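Local coordinates for SYE1 (Shewanella oneidensis, PDB 4AWT), which binds FMN and, like other old yellow enzymes, probably catalyses the NAD(P)H-dependent reduction of carbon-carbon double bonds, at residues Ile43-Arg48 against Val55-Gln60; Ile326-Pro329 against Glu333-Arg336; Ala287-Glu290 against Val295-Tyr298. The protein carries 1 engineered substitution. One frame throughout, in Å; residues are numbered along the deposited sequence. Where two conformers were deposited one is given.

Interaction 1 of 3, residues Ile43-Arg48 against Val55-Gln60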
# COMPACT_ATOMS: atom_id res chain seq x y z
N ILE A 43 -2.31 -7.65 -17.75
CA ILE A 43 -3.67 -8.17 -18.00
C ILE A 43 -4.49 -8.11 -16.74
O ILE A 43 -5.65 -7.67 -16.75
CB ILE A 43 -3.61 -9.61 -18.56
CG1 ILE A 43 -2.82 -9.69 -19.86
CG2 ILE A 43 -5.04 -10.12 -18.72
CD1 ILE A 43 -2.66 -11.10 -20.38
N TYR A 44 -3.92 -8.60 -15.64
CA TYR A 44 -4.60 -8.65 -14.34
C TYR A 44 -5.13 -7.28 -13.92
O TYR A 44 -6.28 -7.13 -13.52
CB TYR A 44 -3.62 -9.18 -13.35
CG TYR A 44 -3.89 -8.93 -11.88
CD1 TYR A 44 -4.89 -9.61 -11.19
CD2 TYR A 44 -3.12 -8.01 -11.19
CE1 TYR A 44 -5.10 -9.37 -9.86
CE2 TYR A 44 -3.29 -7.78 -9.84
CZ TYR A 44 -4.29 -8.48 -9.17
OH TYR A 44 -4.48 -8.35 -7.82
N TYR A 45 -4.26 -6.24 -14.00
CA TYR A 45 -4.69 -4.93 -13.60
C TYR A 45 -5.72 -4.37 -14.59
O TYR A 45 -6.71 -3.76 -14.19
CB TYR A 45 -3.52 -3.99 -13.44
CG TYR A 45 -2.70 -4.18 -12.19
CD1 TYR A 45 -3.24 -3.79 -10.95
CD2 TYR A 45 -1.43 -4.69 -12.20
CE1 TYR A 45 -2.51 -3.90 -9.80
CE2 TYR A 45 -0.68 -4.80 -11.04
CZ TYR A 45 -1.22 -4.41 -9.83
OH TYR A 45 -0.49 -4.47 -8.68
N ALA A 46 -5.50 -4.57 -15.89
CA ALA A 46 -6.44 -4.06 -16.88
C ALA A 46 -7.82 -4.68 -16.73
O ALA A 46 -8.82 -4.01 -16.97
CB ALA A 46 -5.89 -4.27 -18.27
N GLN A 47 -7.88 -5.95 -16.32
CA GLN A 47 -9.15 -6.61 -16.05
C GLN A 47 -9.95 -5.92 -14.97
O GLN A 47 -11.17 -6.12 -14.90
CB GLN A 47 -8.92 -8.05 -15.63
CG GLN A 47 -8.53 -9.01 -16.75
CD GLN A 47 -8.28 -10.41 -16.27
OE1 GLN A 47 -8.24 -11.36 -17.15
NE2 GLN A 47 -8.12 -10.66 -15.07
N ARG A 48 -9.29 -5.18 -14.09
CA ARG A 48 -9.88 -4.57 -12.90
C ARG A 48 -10.03 -3.06 -13.03
O ARG A 48 -10.35 -2.37 -12.07
CB ARG A 48 -9.05 -5.00 -11.68
CG ARG A 48 -9.28 -6.48 -11.39
CD ARG A 48 -8.20 -7.18 -10.57
NE ARG A 48 -8.55 -8.57 -10.36
CZ ARG A 48 -8.55 -9.48 -11.31
NH1 ARG A 48 -8.02 -9.24 -12.47
NH2 ARG A 48 -9.09 -10.68 -11.08
N VAL A 55 -4.51 1.09 -7.02
CA VAL A 55 -3.22 1.27 -6.37
C VAL A 55 -2.47 -0.03 -6.56
O VAL A 55 -2.98 -1.10 -6.23
CB VAL A 55 -3.34 1.64 -4.90
CG1 VAL A 55 -1.95 2.07 -4.40
CG2 VAL A 55 -4.34 2.74 -4.66
N SER A 56 -1.27 0.04 -7.13
CA SER A 56 -0.50 -1.16 -7.33
C SER A 56 -0.20 -1.85 -6.01
O SER A 56 -0.10 -1.24 -4.96
CB SER A 56 0.83 -0.88 -8.03
OG SER A 56 1.83 -0.38 -7.15
N GLU A 57 0.06 -3.16 -6.12
CA GLU A 57 0.75 -3.87 -5.09
C GLU A 57 2.02 -3.13 -4.68
O GLU A 57 2.63 -2.41 -5.48
CB GLU A 57 1.11 -5.28 -5.56
CG GLU A 57 2.06 -5.35 -6.77
CD GLU A 57 1.77 -6.62 -7.56
OE1 GLU A 57 2.08 -7.73 -7.09
OE2 GLU A 57 1.21 -6.49 -8.67
N GLY A 58 2.45 -3.36 -3.45
CA GLY A 58 3.70 -2.73 -3.01
C GLY A 58 4.82 -3.07 -3.98
O GLY A 58 5.01 -4.20 -4.41
N THR A 59 5.61 -2.03 -4.28
CA THR A 59 6.73 -2.20 -5.20
C THR A 59 7.96 -1.60 -4.53
O THR A 59 8.02 -0.43 -4.14
CB THR A 59 6.38 -1.61 -6.58
OG1 THR A 59 7.45 -1.85 -7.49
CG2 THR A 59 6.06 -0.15 -6.64
N GLN A 60 8.95 -2.45 -4.30
CA GLN A 60 10.09 -2.07 -3.46
C GLN A 60 10.94 -1.03 -4.16
O GLN A 60 11.23 -1.07 -5.36
CB GLN A 60 10.94 -3.27 -3.05
CG GLN A 60 11.56 -4.08 -4.18
CD GLN A 60 10.71 -5.23 -4.63
OE1 GLN A 60 9.50 -5.29 -4.34
NE2 GLN A 60 11.28 -6.15 -5.37

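Interaction 2 of 3, residues Ile326-Pro329 against Glu333-Arg336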
# COMPACT_ATOMS: atom_id res chain seq x y z
N ILE A 326 -9.66 -9.55 -5.92
CA ILE A 326 -8.86 -10.63 -6.46
C ILE A 326 -9.73 -11.55 -7.30
O ILE A 326 -9.34 -11.93 -8.40
CB ILE A 326 -8.20 -11.36 -5.30
CG1 ILE A 326 -7.18 -10.40 -4.66
CG2 ILE A 326 -7.60 -12.70 -5.69
CD1 ILE A 326 -6.56 -11.02 -3.41
N ALA A 327 -10.90 -11.90 -6.78
CA ALA A 327 -11.74 -12.91 -7.40
C ALA A 327 -12.82 -12.36 -8.33
O ALA A 327 -13.48 -13.13 -9.00
CB ALA A 327 -12.40 -13.76 -6.32
N ASN A 328 -12.99 -11.05 -8.37
CA ASN A 328 -14.07 -10.43 -9.11
C ASN A 328 -13.48 -9.29 -9.92
O ASN A 328 -13.39 -8.16 -9.46
CB ASN A 328 -15.17 -9.89 -8.19
CG ASN A 328 -15.80 -11.03 -7.40
OD1 ASN A 328 -16.70 -11.70 -7.89
ND2 ASN A 328 -15.26 -11.26 -6.20
N PRO A 329 -13.02 -9.57 -11.16
CA PRO A 329 -12.40 -8.50 -11.94
C PRO A 329 -13.36 -7.35 -12.21
O PRO A 329 -12.96 -6.20 -12.31
CB PRO A 329 -11.94 -9.20 -13.22
CG PRO A 329 -12.84 -10.42 -13.34
CD PRO A 329 -13.03 -10.86 -11.90
N GLU A 333 -19.26 -3.67 -11.21
CA GLU A 333 -20.55 -4.08 -11.79
C GLU A 333 -21.31 -4.97 -10.87
O GLU A 333 -22.53 -4.89 -10.74
CB GLU A 333 -20.32 -4.74 -13.15
CG GLU A 333 -21.58 -5.05 -13.91
CD GLU A 333 -22.21 -3.87 -14.58
OE1 GLU A 333 -21.74 -2.71 -14.43
OE2 GLU A 333 -23.27 -4.03 -15.19
N ARG A 334 -20.61 -5.91 -10.20
CA ARG A 334 -21.27 -6.80 -9.28
C ARG A 334 -21.84 -6.05 -8.09
O ARG A 334 -22.98 -6.32 -7.67
CB ARG A 334 -20.35 -7.92 -8.81
CG ARG A 334 -19.82 -8.79 -9.90
CD ARG A 334 -19.15 -10.02 -9.36
NE ARG A 334 -18.40 -10.72 -10.37
CZ ARG A 334 -18.24 -12.04 -10.47
NH1 ARG A 334 -18.93 -12.89 -9.73
NH2 ARG A 334 -17.40 -12.49 -11.36
N LEU A 335 -21.08 -5.13 -7.51
CA LEU A 335 -21.57 -4.36 -6.39
C LEU A 335 -22.79 -3.54 -6.81
O LEU A 335 -23.75 -3.41 -6.04
CB LEU A 335 -20.50 -3.42 -5.84
CG LEU A 335 -19.26 -4.10 -5.23
CD1 LEU A 335 -18.23 -3.03 -4.91
CD2 LEU A 335 -19.64 -4.93 -4.02
N ARG A 336 -22.76 -2.96 -8.00
CA ARG A 336 -23.86 -2.11 -8.44
C ARG A 336 -25.14 -2.90 -8.62
O ARG A 336 -26.23 -2.39 -8.30
CB ARG A 336 -23.46 -1.39 -9.72
CG ARG A 336 -24.42 -0.25 -10.08
CD ARG A 336 -23.84 0.72 -11.06
NE ARG A 336 -23.55 0.09 -12.35
CZ ARG A 336 -24.40 -0.14 -13.31
NH1 ARG A 336 -25.62 0.29 -13.20
NH2 ARG A 336 -24.00 -0.77 -14.38

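Interaction 3 of 3, residues Ala287-Glu290 against Val295-Tyr298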
# COMPACT_ATOMS: atom_id res chain seq x y z
N ALA A 287 -12.72 12.43 13.55
CA ALA A 287 -11.54 13.25 13.85
C ALA A 287 -10.56 13.22 12.69
O ALA A 287 -10.01 14.26 12.30
CB ALA A 287 -10.89 12.82 15.15
N LEU A 288 -10.31 12.06 12.11
CA LEU A 288 -9.42 11.97 10.94
C LEU A 288 -9.94 12.80 9.80
O LEU A 288 -9.17 13.44 9.08
CB LEU A 288 -9.21 10.53 10.49
CG LEU A 288 -8.46 9.64 11.47
CD1 LEU A 288 -8.41 8.19 10.95
CD2 LEU A 288 -7.05 10.09 11.72
N ARG A 289 -11.27 12.81 9.62
CA ARG A 289 -11.93 13.57 8.57
C ARG A 289 -11.73 15.07 8.74
O ARG A 289 -11.69 15.79 7.78
CB ARG A 289 -13.40 13.16 8.51
CG ARG A 289 -14.35 13.92 7.62
CD ARG A 289 -14.18 13.62 6.13
NE ARG A 289 -12.88 14.18 5.66
CZ ARG A 289 -12.45 14.01 4.42
NH1 ARG A 289 -13.20 13.38 3.57
NH2 ARG A 289 -11.25 14.56 4.07
N GLU A 290 -11.65 15.54 10.00
CA GLU A 290 -11.34 16.97 10.23
C GLU A 290 -9.84 17.24 10.10
O GLU A 290 -9.46 18.31 9.63
CB GLU A 290 -11.86 17.44 11.56
CG GLU A 290 -13.38 17.40 11.64
CD GLU A 290 -14.04 18.07 10.50
OE1 GLU A 290 -13.69 19.23 10.18
OE2 GLU A 290 -14.93 17.44 9.88
N VAL A 295 -8.82 13.71 -0.11
CA VAL A 295 -9.62 12.50 -0.38
C VAL A 295 -9.24 11.44 0.62
O VAL A 295 -8.08 11.09 0.78
CB VAL A 295 -9.39 12.03 -1.83
CG1 VAL A 295 -10.01 10.66 -2.05
CG2 VAL A 295 -9.96 13.06 -2.80
N LEU A 296 -10.26 10.91 1.32
CA LEU A 296 -10.04 9.91 2.35
C LEU A 296 -10.55 8.57 1.86
O LEU A 296 -11.72 8.42 1.46
CB LEU A 296 -10.72 10.50 3.59
CG LEU A 296 -10.53 9.78 4.91
CD1 LEU A 296 -9.06 9.54 5.23
CD2 LEU A 296 -11.17 10.58 6.05
N ILE A 297 -9.67 7.58 1.86
CA ILE A 297 -9.93 6.24 1.39
C ILE A 297 -9.84 5.29 2.56
O ILE A 297 -8.88 5.38 3.33
CB ILE A 297 -8.92 5.81 0.30
CG1 ILE A 297 -8.75 6.87 -0.77
CG2 ILE A 297 -9.29 4.45 -0.24
CD1 ILE A 297 -7.79 6.53 -1.87
N TYR A 298 -10.80 4.37 2.72
CA TYR A 298 -10.70 3.29 3.69
C TYR A 298 -10.78 1.96 2.96
O TYR A 298 -11.54 1.83 2.01
CB TYR A 298 -11.83 3.34 4.73
CG TYR A 298 -11.66 4.38 5.79
CD1 TYR A 298 -11.90 5.72 5.56
CD2 TYR A 298 -11.25 4.02 7.06
CE1 TYR A 298 -11.78 6.66 6.55
CE2 TYR A 298 -11.08 4.98 8.06
CZ TYR A 298 -11.35 6.30 7.80
OH TYR A 298 -11.22 7.18 8.82

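Interaction 1 of 3, residues Ile43-Arg48 against Val55-Gln60
In the first beta-alpha-beta unit of this TIM barrel, Tyr45 of helix 39-46 reaches across to Ser56 and Glu57 of strand 53-60, a worked example of one phenol doing two jobs at a strand. Its hydroxyl accepts a nearly straight hydrogen bond from the backbone, Glu57 N to Tyr45 OH, 2.9 Å and 168°, and donates one to the carboxylate, Tyr45 OH to Glu57 OE2, 2.6 Å. The carboxylate oxygen lies at the edge of the ring, near its plane, whereas the phenol meets OE2 on the anti side, 32° out of the carboxylate plane. Glu57 can return to a partner beside its own amide because CG sits between the backbone N and the carbonyl carbon (chi1 62°). Glu57 was modelled in two conformers, so the carboxylate bond is less certain than the backbone one. Ser56 adds a lighter touch, its CA 3.6 Å from Tyr45 OH. Over one face of the Tyr45 ring, 3.8 Å above its centre, lies CD2 of the neighbouring Tyr44. A phenylalanine in place of Tyr45 would probably leave the buried Glu57 N without its acceptor and the carboxylate freer to turn. The contact lies beside the flavin: the nearest atoms of the Glu57 side chain and FMN are about 4 Å apart, and the next residue, Gly58, gives its N-H to FMN O4. Among the surrounding elements, Arg27 N donates a hydrogen bond to Glu57 OE1; Trp83, Val86 and Val90 of helix 77-92 pack on Tyr45, and strands 20-22 and 96-102 flank strand 53-60.

Interaction 2 of 3, residues Ile326-Pro329 against Glu333-Arg336
Asn328 and Arg334 meet through flat polar groups that touch without a hydrogen bond between them, an instructive case of an amide oxygen resting on a guanidinium. The oxygen, Asn328 OD1, sits over the centre of one face of the Arg334 group, 2.9 Å above its plane and 3.0 Å from Arg334 CZ. With amide and guanidinium planes 79° apart, the carboxamide stands nearly upright on the cation. Although Asn328 OD1 is only 3.1 Å from Arg334 NH1, the N-H bonds lie in the guanidinium plane and point past it, so the attraction is probably electrostatic, a partial negative charge over a positive carbon. The Arg334 chain runs extended from CG to NE, chi2 and chi3 both -168°, and this carries the flat group across to the asparagine.

Hydrogen bonds and salt bridges go elsewhere and hold both groups in position. Asn328 gives ND2 to Pro324 O, one helical turn back, and takes Ala342 N on OD1; Arg334 spends NE on a salt bridge with Asp330 and NH1 on Pro340 O. Held through several nitrogens, the guanidinium probably has little freedom to turn, and the amide is held at both ends. A separate salt bridge within helix 331-337 spans Arg334 in sequence: Arg336 NH2 to Glu333 OE1, 3.0 Å, on the syn side and 27° out of the carboxylate plane.

The pair spans the short connection between helices 323-327 and 331-337, Asn328 being the first residue to leave helical geometry after the former. Helix 323-327 follows the eighth barrel strand and starts at Arg323, which, with Gly322, binds FMN, in keeping with the flavin-binding end of old yellow enzyme barrels.

Interaction 3 of 3, residues Ala287-Glu290 against Val295-Tyr298
Arg289 and Leu296 carry most of this contact between helix 282-291 and strand 295-299, the second half of a beta-alpha-beta unit that begins with strand 266-270. The two side chains run antiparallel to one another, and the guanidinium lies against the leucine: CD2 of Leu296 stands 3.9 Å above the centre of the guanidinium plane, and Leu296 CB is 3.8 Å from Arg289 NH1. Arg289 achieves this by bending at chi2 (74°) and chi3 (-69°), which folds the charged end back toward the strand. Both residues were modelled in two conformers, and these distances belong to one of them.

Deeper in the interface, Leu288 points at the strand and its CD1 meets the hydroxyl oxygen of Tyr298 at 3.7 Å, the two side chains crossing obliquely. This is a van der Waals touch at the end of the phenol, with Leu288 and Tyr298 both buried. On the outer side the packing gives way to solvent: Arg289 is only partly covered, and its neighbour Glu290 is exposed and takes no share in the contact.

The polar end of Arg289 finds its bonds beyond the two segments, NH2 to the carbonyls of Tyr292 and Gly294 in the connecting loop and NH1 in a salt bridge to Asp317, whose OD2 also accepts Leu296 N. Held by these bonds, the guanidinium can offer a flat face to an aliphatic side chain; the chemistry implies a divided role: the flat face packs on Leu296, while the charge is probably balanced by Asp317 and the N-H groups of NH2 are taken by loop carbonyls.

All three contacts are buried within one TIM barrel, with interaction 3 partly open to solvent at Arg289, yet their chemistry differs with the elements they join. Interaction 1, nearest the chain's centre, and interaction 3 each join a barrel strand to the helix preceding it; the first relies on hydrogen bonds beside the flavin, the second on aliphatic and guanidinium packing. Interaction 2, its centre about 20 Å from that of the chain, joins two short helices through an amide oxygen over a cation. Interactions 1 and 2 touch, since Arg48 NH2 lies 3.0 Å from Ile326 O, a probable hydrogen bond linking the chain beyond helix 39-46 to helix 323-327. Interaction 3 stands apart from both.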